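Local coordinates for protein orotate phosphoribosyltransferase (Aeropyrum pernix, PDB 2YZK) that probably catalyses the magnesium-dependent transfer of a ribosyl phosphate group from 5-phosphoribose 1-diphosphate to orotate, forming orotidine monophosphate in de novo pyrimidine synthesis, at residues L47-G52 with L78-P83. Sequence-based numbering, arbitrary orientation.
Sequences LLLEVG and LRLSKP
One face of the Arg79 guanidinium lies against a methyl of Leu49: CD1 stands 3.5 Å above the plane, displaced toward the rim of the group, so it meets NH2 first, with Leu49 CD1 to Arg79 NH2 at 3.6 Å. From the same group, NH2 also makes a long, weak ion pair with Asp46 OD1, three residues before Leu49 on the same helix. Bends at chi2 (-72°) and chi3 (-64°) curl the arginine chain so that a face of the guanidinium turns to Leu49 CD1. The other methyl of Leu49 turns to Leu80, where Leu49 CD2 and Leu80 CD2 are 3.8 Å apart and the two side chains run past each other in opposite directions. A chi1 of -74° sets Leu49 CG beside the backbone N, and chi2 directs CD1 to Arg79 and CD2 to Leu80. The backbones stay well apart: the nearest CA atoms, those of Leu49 and Leu80, are separated by 9.2 Å, and no hydrogen bond crosses. Leu56 touches both leucines and Leu76 touches Leu49, extending this apolar seam between helices 38-58 and 70-80 of the phosphoribosyltransferase fold. A Schellman motif at Ser81, with positive phi, leads the chain out toward strand 84-87; nearby, Lys82 O accepts a hydrogen bond from Tyr41 OH of the second subunit. Replacing Leu49 with an alanine removes both methyls and is likely to leave the guanidinium face and Leu80 without their common partner. With only 136 Å² buried, the chemistry implies a small surface junction, away from the residues expected to bind phosphoribosyl diphosphate and orotate, made by methyl-to-methyl contact of Leu49 with Leu80 and by a methyl over the Arg79 guanidinium face, with no polar bond between the segments.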
# COMPACT_ATOMS: atom_id res chain seq x y z
N LEU A 47 11.04 11.11 9.20
CA LEU A 47 10.82 12.50 8.81
C LEU A 47 9.33 12.79 8.66
O LEU A 47 8.87 13.88 8.99
CB LEU A 47 11.56 12.79 7.50
CG LEU A 47 13.09 12.83 7.60
CD1 LEU A 47 13.69 12.99 6.21
CD2 LEU A 47 13.52 13.98 8.51
N LEU A 48 8.57 11.82 8.17
CA LEU A 48 7.12 11.99 8.02
C LEU A 48 6.46 12.13 9.39
O LEU A 48 5.55 12.94 9.58
CB LEU A 48 6.51 10.80 7.26
CG LEU A 48 6.74 10.79 5.75
CD1 LEU A 48 6.50 9.41 5.19
CD2 LEU A 48 5.82 11.81 5.09
N LEU A 49 6.92 11.33 10.35
CA LEU A 49 6.36 11.37 11.69
C LEU A 49 6.66 12.73 12.30
O LEU A 49 5.81 13.34 12.95
CB LEU A 49 6.95 10.25 12.55
CG LEU A 49 6.41 8.86 12.19
CD1 LEU A 49 7.24 7.76 12.82
CD2 LEU A 49 4.95 8.78 12.65
N GLU A 50 7.87 13.20 12.06
CA GLU A 50 8.31 14.50 12.57
C GLU A 50 7.48 15.66 12.03
O GLU A 50 6.99 16.48 12.80
CB GLU A 50 9.79 14.70 12.21
CG GLU A 50 10.35 16.06 12.57
CD GLU A 50 11.83 16.14 12.29
OE1 GLU A 50 12.60 15.42 12.95
OE2 GLU A 50 12.23 16.93 11.40
N VAL A 51 7.32 15.74 10.71
CA VAL A 51 6.55 16.83 10.12
C VAL A 51 5.05 16.66 10.36
O VAL A 51 4.31 17.64 10.44
CB VAL A 51 6.82 16.97 8.60
CG1 VAL A 51 8.29 17.27 8.36
CG2 VAL A 51 6.42 15.72 7.88
N GLY A 52 4.61 15.41 10.47
CA GLY A 52 3.20 15.14 10.72
C GLY A 52 2.82 15.71 12.07
O GLY A 52 1.68 16.07 12.32
N LEU A 78 1.10 1.43 11.24
CA LEU A 78 1.67 0.37 12.07
C LEU A 78 2.58 0.96 13.15
O LEU A 78 2.54 0.55 14.31
CB LEU A 78 2.46 -0.63 11.22
CG LEU A 78 3.06 -1.85 11.94
CD1 LEU A 78 1.96 -2.64 12.64
CD2 LEU A 78 3.80 -2.73 10.94
N ARG A 79 3.41 1.94 12.77
CA ARG A 79 4.32 2.57 13.72
C ARG A 79 3.54 3.26 14.83
O ARG A 79 3.96 3.26 15.99
CB ARG A 79 5.20 3.61 13.01
CG ARG A 79 6.31 3.04 12.12
CD ARG A 79 7.43 2.42 12.94
NE ARG A 79 8.12 3.42 13.76
CZ ARG A 79 8.96 4.33 13.28
NH1 ARG A 79 9.25 4.37 11.99
NH2 ARG A 79 9.52 5.22 14.10
N LEU A 80 2.39 3.82 14.49
CA LEU A 80 1.56 4.53 15.46
C LEU A 80 0.47 3.67 16.08
O LEU A 80 -0.31 4.15 16.91
CB LEU A 80 0.94 5.77 14.80
CG LEU A 80 1.95 6.79 14.25
CD1 LEU A 80 1.23 7.85 13.43
CD2 LEU A 80 2.71 7.41 15.40
N SER A 81 0.41 2.40 15.69
CA SER A 81 -0.61 1.49 16.20
C SER A 81 -1.99 2.10 15.98
O SER A 81 -2.86 2.05 16.85
CB SER A 81 -0.40 1.23 17.70
OG SER A 81 0.86 0.63 17.94
N LYS A 82 -2.17 2.69 14.80
CA LYS A 82 -3.43 3.34 14.45
C LYS A 82 -4.13 2.67 13.27
O LYS A 82 -3.51 1.94 12.50
CB LYS A 82 -3.19 4.80 14.07
CG LYS A 82 -2.84 5.70 15.22
CD LYS A 82 -2.52 7.10 14.72
CE LYS A 82 -2.23 8.06 15.87
NZ LYS A 82 -3.40 8.26 16.75
N PRO A 83 -5.44 2.90 13.14
CA PRO A 83 -6.26 2.34 12.06
C PRO A 83 -5.75 2.89 10.73
O PRO A 83 -5.23 4.01 10.66
CB PRO A 83 -7.66 2.87 12.37
CG PRO A 83 -7.65 3.00 13.85
CD PRO A 83 -6.29 3.57 14.14